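PDB 5CJP: Ras GTPase-activating-like protein IQGAP2 from Homo sapiens, which probably binds GTP-loaded Rho-family GTPases such as Cdc42 through a helical domain related to Ras GTPase-activating proteins. Local coordinates for residues L17-L20 against L21-P25; D219-E222 against D223-L226; Q258-S261 against D262-R265; S346-L350 against L351-Q355. All blocks are in the same frame, centred on the assembly; numbering follows the deposited sequence.

Contact 1 of 4, residues L17-L20 against L21-P25; sequences LFYL and LQTNP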
loop_
_atom_site.group_PDB
_atom_site.type_symbol
_atom_site.label_atom_id
_atom_site.label_comp_id
_atom_site.label_asym_id
_atom_site.label_seq_id
_atom_site.Cartn_x
_atom_site.Cartn_y
_atom_site.Cartn_z
ATOM N N LEU E 17 19.308 -5.996 -8.485
ATOM C CA LEU E 17 18.150 -5.329 -9.087
ATOM C C LEU E 17 17.506 -4.400 -8.072
ATOM O O LEU E 17 17.170 -3.253 -8.370
ATOM C CB LEU E 17 17.106 -6.351 -9.570
ATOM C CG LEU E 17 15.784 -5.808 -10.140
ATOM C CD1 LEU E 17 16.039 -5.095 -11.467
ATOM C CD2 LEU E 17 14.792 -6.964 -10.337
ATOM N N PHE E 18 17.355 -4.876 -6.852
ATOM C CA PHE E 18 16.732 -4.039 -5.851
ATOM C C PHE E 18 17.594 -2.840 -5.503
ATOM O O PHE E 18 17.096 -1.743 -5.301
ATOM C CB PHE E 18 16.409 -4.887 -4.628
ATOM C CG PHE E 18 15.369 -5.927 -4.893
ATOM C CD1 PHE E 18 14.841 -6.095 -6.171
ATOM C CD2 PHE E 18 14.883 -6.713 -3.863
ATOM C CE1 PHE E 18 13.844 -7.024 -6.418
ATOM C CE2 PHE E 18 13.882 -7.648 -4.101
ATOM C CZ PHE E 18 13.360 -7.804 -5.380
ATOM N N TYR E 19 18.897 -3.058 -5.448
ATOM C CA TYR E 19 19.841 -1.997 -5.135
ATOM C C TYR E 19 19.812 -0.883 -6.197
ATOM O O TYR E 19 19.674 0.282 -5.878
ATOM C CB TYR E 19 21.247 -2.593 -5.040
ATOM C CG TYR E 19 22.321 -1.545 -4.910
ATOM C CD1 TYR E 19 22.344 -0.683 -3.817
ATOM C CD2 TYR E 19 23.311 -1.404 -5.886
ATOM C CE1 TYR E 19 23.325 0.296 -3.693
ATOM C CE2 TYR E 19 24.306 -0.429 -5.774
ATOM C CZ TYR E 19 24.309 0.420 -4.678
ATOM O OH TYR E 19 25.280 1.402 -4.562
ATOM N N LEU E 20 19.957 -1.250 -7.459
ATOM C CA LEU E 20 19.932 -0.273 -8.525
ATOM C C LEU E 20 18.589 0.447 -8.606
ATOM O O LEU E 20 18.540 1.655 -8.831
ATOM C CB LEU E 20 20.251 -0.950 -9.855
ATOM C CG LEU E 20 21.681 -1.514 -9.914
ATOM C CD1 LEU E 20 21.955 -2.114 -11.283
ATOM C CD2 LEU E 20 22.674 -0.387 -9.608
ATOM N N LEU E 21 17.494 -0.279 -8.413
ATOM C CA LEU E 21 16.182 0.356 -8.462
ATOM C C LEU E 21 16.056 1.543 -7.512
ATOM O O LEU E 21 15.468 2.559 -7.874
ATOM C CB LEU E 21 15.088 -0.644 -8.124
ATOM C CG LEU E 21 14.420 -1.323 -9.308
ATOM C CD1 LEU E 21 13.423 -2.341 -8.788
ATOM C CD2 LEU E 21 13.734 -0.285 -10.168
ATOM N N GLN E 22 16.602 1.408 -6.305
ATOM C CA GLN E 22 16.534 2.451 -5.279
ATOM C C GLN E 22 17.721 3.408 -5.234
ATOM O O GLN E 22 17.595 4.556 -4.800
ATOM C CB GLN E 22 16.429 1.806 -3.886
ATOM C CG GLN E 22 15.201 0.918 -3.693
ATOM C CD GLN E 22 15.322 0.002 -2.491
ATOM O OE1 GLN E 22 15.274 0.448 -1.331
ATOM N NE2 GLN E 22 15.490 -1.287 -2.758
ATOM N N THR E 23 18.868 2.936 -5.691
ATOM C CA THR E 23 20.088 3.708 -5.578
ATOM C C THR E 23 20.659 4.264 -6.863
ATOM O O THR E 23 21.385 5.270 -6.833
ATOM C CB THR E 23 21.156 2.829 -4.868
ATOM O OG1 THR E 23 20.669 2.479 -3.572
ATOM C CG2 THR E 23 22.450 3.544 -4.697
ATOM N N ASN E 24 20.330 3.621 -7.979
ATOM C CA ASN E 24 20.876 4.033 -9.255
ATOM C C ASN E 24 19.986 3.606 -10.428
ATOM O O ASN E 24 20.374 2.790 -11.265
ATOM C CB ASN E 24 22.275 3.437 -9.362
ATOM C CG ASN E 24 23.065 3.995 -10.515
ATOM O OD1 ASN E 24 22.604 4.890 -11.224
ATOM N ND2 ASN E 24 24.271 3.467 -10.711
ATOM N N PRO E 25 18.762 4.150 -10.491
ATOM C CA PRO E 25 17.849 3.792 -11.586
ATOM C C PRO E 25 18.378 4.181 -12.967
ATOM O O PRO E 25 18.121 3.487 -13.964
ATOM C CB PRO E 25 16.537 4.493 -11.212
ATOM C CG PRO E 25 16.959 5.586 -10.223
ATOM C CD PRO E 25 18.105 4.998 -9.475
HETATM O O HOH W 1 25.506 1.818 -7.999
#

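Contact 2 of 4, residues D219-E222 against D223-L226; sequences DATE and DELL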
loop_
_atom_site.group_PDB
_atom_site.type_symbol
_atom_site.label_atom_id
_atom_site.label_comp_id
_atom_site.label_asym_id
_atom_site.label_seq_id
_atom_site.Cartn_x
_atom_site.Cartn_y
_atom_site.Cartn_z
ATOM N N ASP E 219 22.267 12.917 -46.366
ATOM C CA ASP E 219 21.466 12.803 -47.581
ATOM C C ASP E 219 19.998 12.546 -47.331
ATOM O O ASP E 219 19.247 12.290 -48.261
ATOM C CB ASP E 219 21.985 11.683 -48.470
ATOM C CG ASP E 219 23.337 11.977 -49.002
ATOM O OD1 ASP E 219 23.743 13.155 -48.944
ATOM O OD2 ASP E 219 23.988 11.031 -49.486
ATOM N N ALA E 220 19.593 12.577 -46.072
ATOM C CA ALA E 220 18.193 12.356 -45.740
ATOM C C ALA E 220 17.485 13.699 -45.879
ATOM O O ALA E 220 18.025 14.734 -45.480
ATOM C CB ALA E 220 18.074 11.841 -44.323
ATOM N N THR E 221 16.283 13.688 -46.441
ATOM C CA THR E 221 15.529 14.920 -46.648
ATOM C C THR E 221 14.622 15.314 -45.485
ATOM O O THR E 221 14.216 14.472 -44.688
ATOM C CB THR E 221 14.652 14.821 -47.916
ATOM O OG1 THR E 221 13.656 13.808 -47.728
ATOM C CG2 THR E 221 15.505 14.469 -49.138
ATOM N N GLU E 222 14.316 16.605 -45.397
ATOM C CA GLU E 222 13.440 17.138 -44.361
ATOM C C GLU E 222 12.227 16.216 -44.244
ATOM O O GLU E 222 11.754 15.915 -43.145
ATOM C CB GLU E 222 12.976 18.542 -44.759
ATOM C CG GLU E 222 12.207 19.314 -43.701
ATOM C CD GLU E 222 13.101 19.865 -42.612
ATOM O OE1 GLU E 222 12.612 20.678 -41.802
ATOM O OE2 GLU E 222 14.291 19.485 -42.563
ATOM N N ASP E 223 11.741 15.761 -45.394
ATOM C CA ASP E 223 10.584 14.886 -45.447
ATOM C C ASP E 223 10.811 13.546 -44.778
ATOM O O ASP E 223 9.929 13.047 -44.082
ATOM C CB ASP E 223 10.156 14.662 -46.897
ATOM C CG ASP E 223 9.415 15.850 -47.474
ATOM O OD1 ASP E 223 9.313 16.886 -46.782
ATOM O OD2 ASP E 223 8.935 15.740 -48.625
ATOM N N GLU E 224 11.980 12.956 -44.998
ATOM C CA GLU E 224 12.298 11.662 -44.406
ATOM C C GLU E 224 12.494 11.852 -42.912
ATOM O O GLU E 224 11.952 11.115 -42.110
ATOM C CB GLU E 224 13.575 11.086 -45.023
ATOM C CG GLU E 224 13.588 11.095 -46.547
ATOM C CD GLU E 224 14.926 10.670 -47.125
ATOM O OE1 GLU E 224 15.224 9.457 -47.110
ATOM O OE2 GLU E 224 15.685 11.550 -47.587
ATOM N N LEU E 225 13.269 12.859 -42.544
ATOM C CA LEU E 225 13.519 13.136 -41.142
ATOM C C LEU E 225 12.231 13.328 -40.375
ATOM O O LEU E 225 12.049 12.734 -39.313
ATOM C CB LEU E 225 14.366 14.389 -40.989
ATOM C CG LEU E 225 15.817 14.261 -41.434
ATOM C CD1 LEU E 225 16.426 15.661 -41.512
ATOM C CD2 LEU E 225 16.588 13.349 -40.469
ATOM N N LEU E 226 11.339 14.160 -40.904
ATOM C CA LEU E 226 10.083 14.415 -40.219
ATOM C C LEU E 226 9.161 13.191 -40.145
ATOM O O LEU E 226 8.300 13.104 -39.268
ATOM C CB LEU E 226 9.380 15.619 -40.850
ATOM C CG LEU E 226 10.185 16.924 -40.693
ATOM C CD1 LEU E 226 9.469 18.072 -41.390
ATOM C CD2 LEU E 226 10.379 17.265 -39.230
#

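Contact 3 of 4, residues Q258-S261 against D262-R265; sequences QINS and DQRR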
loop_
_atom_site.group_PDB
_atom_site.type_symbol
_atom_site.label_atom_id
_atom_site.label_comp_id
_atom_site.label_asym_id
_atom_site.label_seq_id
_atom_site.Cartn_x
_atom_site.Cartn_y
_atom_site.Cartn_z
ATOM N N GLN E 258 -16.643 -2.440 -21.341
ATOM C CA GLN E 258 -15.531 -1.929 -22.121
ATOM C C GLN E 258 -16.019 -1.494 -23.501
ATOM O O GLN E 258 -17.189 -1.654 -23.837
ATOM C CB GLN E 258 -14.451 -3.011 -22.237
ATOM C CG GLN E 258 -13.122 -2.544 -22.820
ATOM C CD GLN E 258 -12.965 -2.878 -24.298
ATOM O OE1 GLN E 258 -11.963 -2.526 -24.924
ATOM N NE2 GLN E 258 -13.953 -3.566 -24.859
ATOM N N ILE E 259 -15.122 -0.933 -24.294
ATOM C CA ILE E 259 -15.446 -0.466 -25.638
ATOM C C ILE E 259 -16.097 -1.527 -26.536
ATOM O O ILE E 259 -15.679 -2.682 -26.546
ATOM C CB ILE E 259 -14.159 0.061 -26.289
ATOM C CG1 ILE E 259 -13.770 1.352 -25.569
ATOM C CG2 ILE E 259 -14.291 0.148 -27.818
ATOM C CD1 ILE E 259 -12.469 1.843 -25.976
ATOM N N ASN E 260 -17.119 -1.124 -27.289
ATOM C CA ASN E 260 -17.825 -2.020 -28.210
ATOM C C ASN E 260 -16.963 -2.208 -29.441
ATOM O O ASN E 260 -16.055 -1.425 -29.698
ATOM C CB ASN E 260 -19.151 -1.414 -28.686
ATOM C CG ASN E 260 -20.057 -1.021 -27.548
ATOM O OD1 ASN E 260 -20.487 -1.861 -26.764
ATOM N ND2 ASN E 260 -20.360 0.267 -27.455
ATOM N N SER E 261 -17.265 -3.234 -30.219
ATOM C CA SER E 261 -16.507 -3.479 -31.429
ATOM C C SER E 261 -16.717 -2.287 -32.353
ATOM O O SER E 261 -15.838 -1.920 -33.131
ATOM C CB SER E 261 -17.008 -4.750 -32.113
ATOM O OG SER E 261 -17.101 -5.813 -31.188
ATOM N N ASP E 262 -17.895 -1.682 -32.265
ATOM C CA ASP E 262 -18.223 -0.531 -33.100
ATOM C C ASP E 262 -17.417 0.701 -32.702
ATOM O O ASP E 262 -17.015 1.488 -33.554
ATOM C CB ASP E 262 -19.719 -0.235 -33.002
ATOM C CG ASP E 262 -20.566 -1.288 -33.694
ATOM O OD1 ASP E 262 -21.738 -1.452 -33.291
ATOM O OD2 ASP E 262 -20.065 -1.938 -34.641
ATOM N N GLN E 263 -17.187 0.862 -31.403
ATOM C CA GLN E 263 -16.419 1.993 -30.907
ATOM C C GLN E 263 -14.959 1.766 -31.268
ATOM O O GLN E 263 -14.243 2.708 -31.618
ATOM C CB GLN E 263 -16.603 2.129 -29.392
ATOM C CG GLN E 263 -18.063 2.321 -28.980
ATOM C CD GLN E 263 -18.271 2.344 -27.474
ATOM O OE1 GLN E 263 -17.879 1.415 -26.765
ATOM N NE2 GLN E 263 -18.904 3.404 -26.979
ATOM N N ARG E 264 -14.523 0.510 -31.202
ATOM C CA ARG E 264 -13.154 0.148 -31.560
ATOM C C ARG E 264 -12.895 0.443 -33.026
ATOM O O ARG E 264 -11.895 1.079 -33.383
ATOM C CB ARG E 264 -12.917 -1.341 -31.344
ATOM C CG ARG E 264 -12.170 -1.657 -30.091
ATOM C CD ARG E 264 -10.728 -1.197 -30.167
ATOM N NE ARG E 264 -10.294 -0.736 -28.849
ATOM C CZ ARG E 264 -10.489 -1.408 -27.719
ATOM N NH1 ARG E 264 -11.110 -2.577 -27.744
ATOM N NH2 ARG E 264 -10.080 -0.903 -26.569
ATOM N N ARG E 265 -13.796 -0.054 -33.868
ATOM C CA ARG E 265 -13.699 0.128 -35.308
ATOM C C ARG E 265 -13.741 1.616 -35.679
ATOM O O ARG E 265 -13.136 2.033 -36.672
ATOM C CB ARG E 265 -14.827 -0.639 -36.000
ATOM C CG ARG E 265 -14.654 -0.793 -37.496
ATOM C CD ARG E 265 -15.853 -1.498 -38.072
ATOM N NE ARG E 265 -16.118 -2.748 -37.368
ATOM C CZ ARG E 265 -15.349 -3.831 -37.459
ATOM N NH1 ARG E 265 -14.268 -3.816 -38.231
ATOM N NH2 ARG E 265 -15.659 -4.926 -36.777
#

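Contact 4 of 4, residues S346-L350 against L351-Q355; sequences STHSL and LLEHQ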
loop_
_atom_site.group_PDB
_atom_site.type_symbol
_atom_site.label_atom_id
_atom_site.label_comp_id
_atom_site.label_asym_id
_atom_site.label_seq_id
_atom_site.Cartn_x
_atom_site.Cartn_y
_atom_site.Cartn_z
ATOM N N SER E 346 20.369 -20.610 8.406
ATOM C CA SER E 346 19.714 -21.664 9.174
ATOM C C SER E 346 20.772 -22.561 9.810
ATOM O O SER E 346 21.094 -23.633 9.296
ATOM C CB SER E 346 18.784 -22.495 8.282
ATOM O OG SER E 346 18.020 -23.411 9.053
ATOM N N THR E 347 21.314 -22.102 10.932
ATOM C CA THR E 347 22.337 -22.838 11.657
ATOM C C THR E 347 21.717 -23.390 12.945
ATOM O O THR E 347 20.649 -22.940 13.361
ATOM C CB THR E 347 23.530 -21.911 11.986
ATOM O OG1 THR E 347 24.637 -22.691 12.445
ATOM C CG2 THR E 347 23.142 -20.899 13.058
ATOM N N HIS E 348 22.376 -24.366 13.564
ATOM C CA HIS E 348 21.871 -24.967 14.799
ATOM C C HIS E 348 22.445 -24.277 16.035
ATOM O O HIS E 348 23.650 -24.029 16.105
ATOM C CB HIS E 348 22.207 -26.464 14.822
ATOM C CG HIS E 348 21.767 -27.164 16.070
ATOM N ND1 HIS E 348 22.601 -27.358 17.151
ATOM C CD2 HIS E 348 20.571 -27.697 16.420
ATOM C CE1 HIS E 348 21.940 -27.978 18.109
ATOM N NE2 HIS E 348 20.707 -28.196 17.694
ATOM N N SER E 349 21.587 -23.967 17.003
ATOM C CA SER E 349 22.038 -23.301 18.218
ATOM C C SER E 349 22.312 -24.242 19.379
ATOM O O SER E 349 21.429 -24.952 19.855
ATOM C CB SER E 349 21.038 -22.249 18.671
ATOM O OG SER E 349 21.510 -21.610 19.846
ATOM N N LEU E 350 23.549 -24.225 19.844
ATOM C CA LEU E 350 23.946 -25.075 20.949
ATOM C C LEU E 350 23.355 -24.668 22.284
ATOM O O LEU E 350 22.924 -25.513 23.059
ATOM C CB LEU E 350 25.466 -25.084 21.064
ATOM C CG LEU E 350 26.125 -26.096 20.143
ATOM C CD1 LEU E 350 27.621 -25.880 20.151
ATOM C CD2 LEU E 350 25.751 -27.513 20.602
ATOM N N LEU E 351 23.327 -23.368 22.537
ATOM C CA LEU E 351 22.852 -22.835 23.795
ATOM C C LEU E 351 21.344 -22.770 23.963
ATOM O O LEU E 351 20.835 -22.963 25.063
ATOM C CB LEU E 351 23.448 -21.448 23.989
ATOM C CG LEU E 351 24.979 -21.442 23.911
ATOM C CD1 LEU E 351 25.502 -20.048 23.564
ATOM C CD2 LEU E 351 25.553 -21.956 25.215
ATOM N N LEU E 352 20.633 -22.488 22.879
ATOM C CA LEU E 352 19.186 -22.363 22.931
ATOM C C LEU E 352 18.455 -23.468 23.695
ATOM O O LEU E 352 17.512 -23.195 24.442
ATOM C CB LEU E 352 18.615 -22.274 21.517
ATOM C CG LEU E 352 17.085 -22.235 21.514
ATOM C CD1 LEU E 352 16.588 -20.894 22.101
ATOM C CD2 LEU E 352 16.598 -22.473 20.091
ATOM N N GLU E 353 18.871 -24.713 23.506
ATOM C CA GLU E 353 18.204 -25.810 24.203
ATOM C C GLU E 353 18.459 -25.718 25.694
ATOM O O GLU E 353 17.747 -26.316 26.482
ATOM C CB GLU E 353 18.724 -27.160 23.736
ATOM C CG GLU E 353 19.013 -27.247 22.270
ATOM C CD GLU E 353 19.532 -28.613 21.894
ATOM O OE1 GLU E 353 19.928 -28.791 20.724
ATOM O OE2 GLU E 353 19.540 -29.510 22.770
ATOM N N HIS E 354 19.472 -24.956 26.075
ATOM C CA HIS E 354 19.838 -24.845 27.463
ATOM C C HIS E 354 19.608 -23.492 28.128
ATOM O O HIS E 354 20.296 -23.126 29.086
ATOM C CB HIS E 354 21.288 -25.293 27.581
ATOM C CG HIS E 354 21.508 -26.681 27.071
ATOM N ND1 HIS E 354 20.894 -27.783 27.627
ATOM C CD2 HIS E 354 22.237 -27.146 26.026
ATOM C CE1 HIS E 354 21.234 -28.864 26.948
ATOM N NE2 HIS E 354 22.048 -28.506 25.972
ATOM N N GLN E 355 18.614 -22.769 27.625
ATOM C CA GLN E 355 18.265 -21.462 28.160
ATOM C C GLN E 355 17.821 -21.564 29.599
ATOM O O GLN E 355 17.836 -20.563 30.323
ATOM C CB GLN E 355 17.157 -20.820 27.335
ATOM C CG GLN E 355 16.160 -21.812 26.759
ATOM C CD GLN E 355 14.982 -21.133 26.112
ATOM O OE1 GLN E 355 14.314 -21.708 25.257
ATOM N NE2 GLN E 355 14.712 -19.900 26.522
#

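Contact 1 of 4, residues L17-L20 against L21-P25
Leu20, Leu21 and Tyr19 carry most of this contact, in the last turns of helix 7-23. Leu20 and Asn24 run alongside each other in the same direction, with Leu20 CD2 3.9 Å from Asn24 CB. Their backbones are joined too: Asn24 N gives a hydrogen bond to Leu20 O at 2.8 Å. The isobutyl end of Leu20 also packs on Tyr27, Leu28 and Leu31 of helix 25-34, and on Leu366 of the second subunit.

Leu21 sits one turn beyond Leu17. Its N bonds to Leu17 O at 3.0 Å, and its CB and CG lie close to the same carbonyl oxygen. The two leucine side chains meet loosely, Leu17 CG to Leu21 CD1 at 4.4 Å. These i to i+4 pairs are those of an alpha-helix near its C-terminal end. Asn24 is the first residue to leave it, and its OD1 caps Tyr27 N at the start of helix 25-34.

The Tyr19 ring is crossed by Thr23. With Tyr19 CG anti to the backbone N (chi1 172°), the ring swings towards the next turn, and Tyr19 CE1 comes 3.5 Å from Thr23 CG2. Nearby, Gln22 NE2 reaches back to Phe18 O at 3.0 Å, from above the carbonyl plane. Strand 337-343 adds Tyr338, whose ring meets that of Tyr19, and Ile339 O, which also accepts from Gln22 NE2.

Contact 2 of 4, residues D219-E222 against D223-L226
Ala220 meets Leu225 at the entry to helix 222-243. Its methyl faces the first turn, and Ala220 CB lies 4.4 Å from Leu225 CG. Behind Leu225 stand Ile213 and His214 of helix 200-216.

Thr221 comes next, at the N-cap position. Its OG1 lies between the backbone N and the carbonyl carbon (chi1 65°), which turns the hydroxyl to the helix end. There Thr221 OG1 accepts a weak bond from Glu224 N at 3.3 Å. The same hydroxyl donates to Glu224 OE2 at 3.0 Å, on the anti lone pair of that oxygen. Glu224 OE2 also accepts from Thr221 N, though the modelled length of this bond is doubtful. One carboxylate oxygen thus meets both the N-H and the hydroxyl of the N-cap residue. Thr221 and Glu224 form a capping box, and the apolar pair on its flanks, Ala220 and Leu225, fits the positions of a hydrophobic staple, though loosely. Thr221 O starts the helical ladder by taking Leu225 N at 2.8 Å.

Glu222 follows. Its O accepts from Leu226 N at 2.9 Å. Its side chain, bent at chi2 (76°), crosses that of Leu226, with Glu222 CG 3.8 Å from Leu226 CD1. Leu226 also packs on Arg305 and Lys309 of helix 294-311, and Asp223 OD1 makes a salt bridge to Arg305 of that helix.

Contact 3 of 4, residues Q258-S261 against D262-R265
Ile259 packs tightly against Gln263 and Arg264 on the buried side of this turn. Ile259 CG2 lies 3.4 Å from Gln263 CB. The same methyl sits over the centre of one face of the Arg264 guanidinium, 4.0 Å above its plane. A bend at chi2 (-69°) helps fold the arginine chain back over the isoleucine. At its end, Arg264 NH1 and NH2 both reach one acceptor, Gln258 OE1, at 2.9 Å and 3.0 Å. The NH1 bond lies on a lone pair in the amide plane, and the amide and guanidinium planes are 40° apart. Arg264 is held further by Asp246, in a salt bridge, and by Val243 O. Gln263 OE1 takes Asn260 N at 2.7 Å, on a lone pair in the amide plane and nearly straight (168°). Gln263 NE2 donates to Ile122 O.

The outer side is looser. Gln258 is exposed and poorly ordered, so its share in the arginine grip may be less firm than the bond lengths suggest. Ser261 and Asp262 are exposed as well. The chain of another protein packs against Gln258 and Ser261. The Asn260 side chain leans across the Gln263 amide but makes no capping bond.

Arg264 N bonds to Asn260 O at 2.9 Å and opens helix 261-278. The arrangement is a helix N-terminus with the reciprocal half of a capping box, in which the third residue's side chain holds the N-cap NH.

Contact 4 of 4, residues S346-L350 against L351-Q355
The imidazole of His348 meets the carboxylate of Glu353 at its edge, close to the ring plane. His348 NE2 gives a weak hydrogen bond to Glu353 OE1 at 3.2 Å, with an angle of only 124°. Ring and carboxylate stand almost perpendicular, at 85°, and the two side chains cross at about a right angle. Glu353 is extended beyond CG, and its acid end reaches back over the chain to the ring. The second imidazole, that of His354, has Glu353 CB over the centre of one face, 4.1 Å above the plane. Leu350 O approaches it obliquely, 3.5 Å from His354 CD2.

Ser349 makes the other polar link. Its OG accepts from Leu352 N at 3.3 Å, and the bond is fairly straight (159°). Ser349 OG also lies 3.4 Å from Leu352 CB. With OG anti to the Ser349 backbone N, the hydroxyl points to the turn that follows. Past it, the chain tightens into a short 3-10 turn at Leu352 and Glu353. His354 N closes this turn on Leu351 O at 2.6 Å, an i to i+3 bond.

Almost all of this is at the surface, and many of these residues touch crystal neighbours, so the lattice may help to set their positions. The turn links strand 337-343 to helix 355-358, with His354 at the N-cap position of that helix. It lies far out on the C-terminal extension: the centre of the contact is about 56 Å from the centre of the chain. Beside it, Gln355 packs on Lys30 of the second subunit.

How the contacts relate
The four contacts are local turns that come one after another along the chain, and none touches another. Contact 1 ends helix 7-23. Contacts 2 and 3 begin helices 222-243 and 261-278, consecutive helices of the region related to Ras GTPase activators. Their centres are 37 Å apart. Contact 4 precedes helix 355-358 on the C-terminal extension. Its centre is 37 Å from that of contact 1 and 75 Å from that of contact 2. Contacts 1 and 4 both pack on the second subunit, consistent with a role for the terminal segments in pairing the subunits. Contacts 1 and 3 both come near the chain of another protein; no other chain touches contact 2.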